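Local coordinates for putative exported protein (Aeromonas hydrophila subsp. hydrophila, PDB 4PJ2) that probably inhibits i-type lysozyme in the periplasm and carries a bound magnesium ion, at residues V17-G22 with L77-E82. Sequence-based numbering, arbitrary orientation. Where two conformers were deposited one is given.
Sequences VTVSEG and LIVVVE
Val19 and Leu77 carry this contact, with Leu77 presenting CD2 beneath the gap between the CG2 methyls of Val17 and Val19. Val19 CG2 is 4.1 Å from Leu77 CD2. In Val19 it is CG1 that stands anti to N (chi1 -180°), while CG2 lies beside N and anti to the carbonyl carbon. Val19 CG1 makes the nearest approach to Val79, 4.3 Å from Val79 CG2, a looser methyl-to-methyl touch. Val19 and Leu77 run past each other in opposite senses. The Val17 touch is less certain, because that side chain has two conformers: in the one described here the branch anti to the backbone N is CG2, which lies 4.1 Å from Leu77 CD2, and the valine meets the leucine at a slant. No hydrogen bond crosses; the contact is purely apolar and buried. The strand segments run nearly parallel, at 17°, and their axes approach to 10.2 Å, as facing sheets of a beta sandwich do. Strand 16-21 lies between 6-10 and 30-37 in one antiparallel sheet, strand 76-82 between 60-67 and 90-98 in the other; Val34, Leu64, Leu97 and Phe95 from these neighbours pack around the same four side chains.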
ATOM      1  N   VAL A  17      13.571  18.085   4.809  0.77 12.40           N
ATOM      2  CA  VAL A  17      12.392  17.327   5.197  0.77 12.34           C
ATOM      3  C   VAL A  17      12.796  15.878   5.436  0.77 12.50           C
ATOM      4  O   VAL A  17      13.643  15.334   4.737  0.77 13.57           O
ATOM      5  CB  VAL A  17      11.246  17.499   4.136  0.77 14.64           C
ATOM      6  CG1 VAL A  17      11.571  16.803   2.828  0.77 14.81           C
ATOM      7  CG2 VAL A  17       9.952  16.986   4.642  0.77 16.10           C
ATOM      8  N   THR A  18      12.181  15.246   6.430  1.00 11.72           N
ATOM      9  CA  THR A  18      12.269  13.810   6.584  1.00 11.49           C
ATOM     10  C   THR A  18      10.875  13.208   6.508  1.00 11.18           C
ATOM     11  O   THR A  18       9.883  13.847   6.847  1.00 11.16           O
ATOM     12  CB  THR A  18      12.940  13.381   7.884  1.00 12.33           C
ATOM     13  OG1 THR A  18      12.096  13.738   8.974  1.00 11.90           O
ATOM     14  CG2 THR A  18      14.307  14.019   8.049  1.00 12.71           C
ATOM     15  N   VAL A  19      10.830  11.969   6.048  1.00 10.85           N
ATOM     16  CA  VAL A  19       9.583  11.222   5.932  1.00 10.92           C
ATOM     17  C   VAL A  19       9.837   9.854   6.523  1.00 10.72           C
ATOM     18  O   VAL A  19      10.796   9.186   6.147  1.00 12.31           O
ATOM     19  CB  VAL A  19       9.118  11.095   4.469  1.00 11.99           C
ATOM     20  CG1 VAL A  19       7.808  10.307   4.404  1.00 12.73           C
ATOM     21  CG2 VAL A  19       8.954  12.474   3.859  1.00 12.27           C
ATOM     22  N   SER A  20       8.961   9.441   7.438  1.00 11.00           N
ATOM     23  CA  SER A  20       9.121   8.187   8.174  1.00 11.88           C
ATOM     24  C   SER A  20       7.804   7.458   8.299  1.00 12.38           C
ATOM     25  O   SER A  20       6.781   8.079   8.542  1.00 12.63           O
ATOM     26  CB  SER A  20       9.528   8.481   9.619  1.00 13.79           C
ATOM     27  OG  SER A  20      10.794   9.055   9.712  1.00 16.17           O
ATOM     28  N   GLU A  21       7.825   6.132   8.187  1.00 12.59           N
ATOM     29  CA  GLU A  21       6.666   5.338   8.597  1.00 13.36           C
ATOM     30  C   GLU A  21       6.611   5.232  10.113  1.00 13.19           C
ATOM     31  O   GLU A  21       7.625   5.278  10.796  1.00 14.93           O
ATOM     32  CB  GLU A  21       6.732   3.953   7.950  1.00 15.15           C
ATOM     33  CG  GLU A  21       6.352   4.014   6.465  1.00 16.47           C
ATOM     34  CD  GLU A  21       6.501   2.704   5.724  1.00 20.37           C
ATOM     35  OE1 GLU A  21       7.148   1.789   6.260  1.00 24.38           O
ATOM     36  OE2 GLU A  21       5.981   2.585   4.590  1.00 21.18           O
ATOM     37  N   GLY A  22       5.418   5.081  10.651  1.00 13.14           N
ATOM     38  CA  GLY A  22       5.274   4.944  12.094  1.00 13.34           C
ATOM     39  C   GLY A  22       5.952   3.706  12.663  1.00 13.37           C
ATOM     40  O   GLY A  22       5.898   2.623  12.086  1.00 14.52           O
ATOM     41  N   LEU A  77       6.237  18.505  -1.924  1.00 17.84           N
ATOM     42  CA  LEU A  77       6.603  17.133  -1.633  1.00 16.58           C
ATOM     43  C   LEU A  77       5.431  16.238  -1.907  1.00 17.25           C
ATOM     44  O   LEU A  77       4.322  16.518  -1.458  1.00 18.30           O
ATOM     45  CB  LEU A  77       6.992  17.014  -0.159  1.00 16.61           C
ATOM     46  CG  LEU A  77       7.208  15.591   0.365  1.00 15.73           C
ATOM     47  CD1 LEU A  77       8.415  14.911  -0.241  1.00 17.41           C
ATOM     48  CD2 LEU A  77       7.307  15.617   1.884  1.00 15.96           C
ATOM     49  N   ILE A  78       5.687  15.158  -2.629  1.00 16.50           N
ATOM     50  CA  ILE A  78       4.660  14.149  -2.885  1.00 16.60           C
ATOM     51  C   ILE A  78       5.127  12.841  -2.290  1.00 15.36           C
ATOM     52  O   ILE A  78       6.210  12.368  -2.590  1.00 17.09           O
ATOM     53  CB  ILE A  78       4.349  13.981  -4.389  1.00 17.95           C
ATOM     54  CG1 ILE A  78       3.922  15.326  -4.977  1.00 19.56           C
ATOM     55  CG2 ILE A  78       3.250  12.917  -4.565  1.00 18.38           C
ATOM     56  CD1 ILE A  78       5.024  16.095  -5.696  1.00 21.53           C
ATOM     57  N   VAL A  79       4.308  12.278  -1.402  1.00 14.17           N
ATOM     58  CA  VAL A  79       4.589  10.982  -0.801  1.00 13.57           C
ATOM     59  C   VAL A  79       3.659   9.963  -1.443  1.00 14.02           C
ATOM     60  O   VAL A  79       2.442  10.096  -1.347  1.00 14.69           O
ATOM     61  CB  VAL A  79       4.394  10.992   0.732  1.00 13.49           C
ATOM     62  CG1 VAL A  79       4.713   9.626   1.321  1.00 14.28           C
ATOM     63  CG2 VAL A  79       5.275  12.057   1.378  1.00 13.62           C
ATOM     64  N   VAL A  80       4.239   8.975  -2.123  1.00 13.58           N
ATOM     65  CA  VAL A  80       3.471   7.971  -2.858  1.00 14.34           C
ATOM     66  C   VAL A  80       3.459   6.680  -2.069  1.00 14.04           C
ATOM     67  O   VAL A  80       4.494   6.216  -1.631  1.00 15.03           O
ATOM     68  CB  VAL A  80       4.063   7.701  -4.256  1.00 15.33           C
ATOM     69  CG1 VAL A  80       3.176   6.703  -4.998  1.00 16.20           C
ATOM     70  CG2 VAL A  80       4.203   8.994  -5.039  1.00 16.51           C
ATOM     71  N   VAL A  81       2.275   6.104  -1.922  1.00 14.00           N
ATOM     72  CA  VAL A  81       2.068   4.906  -1.117  1.00 14.52           C
ATOM     73  C   VAL A  81       1.416   3.827  -1.972  1.00 15.85           C
ATOM     74  O   VAL A  81       0.479   4.114  -2.708  1.00 16.51           O
ATOM     75  CB  VAL A  81       1.168   5.220   0.097  1.00 14.53           C
ATOM     76  CG1 VAL A  81       0.843   3.974   0.919  1.00 15.95           C
ATOM     77  CG2 VAL A  81       1.857   6.246   0.991  1.00 14.38           C
ATOM     78  N   GLU A  82       1.909   2.599  -1.845  1.00 16.67           N
ATOM     79  CA  GLU A  82       1.441   1.446  -2.623  0.53 17.54           C
ATOM     80  C   GLU A  82       0.674   0.488  -1.709  1.00 16.98           C
ATOM     81  O   GLU A  82       1.221   0.019  -0.718  1.00 17.40           O
ATOM     82  CB  GLU A  82       2.660   0.732  -3.236  0.53 19.10           C
ATOM     83  CG  GLU A  82       2.418  -0.662  -3.832  0.53 20.48           C
ATOM     84  CD  GLU A  82       3.693  -1.305  -4.367  0.53 22.42           C
ATOM     85  OE1 GLU A  82       4.451  -1.905  -3.572  0.53 24.33           O
ATOM     86  OE2 GLU A  82       3.939  -1.211  -5.588  0.53 22.89           O
TER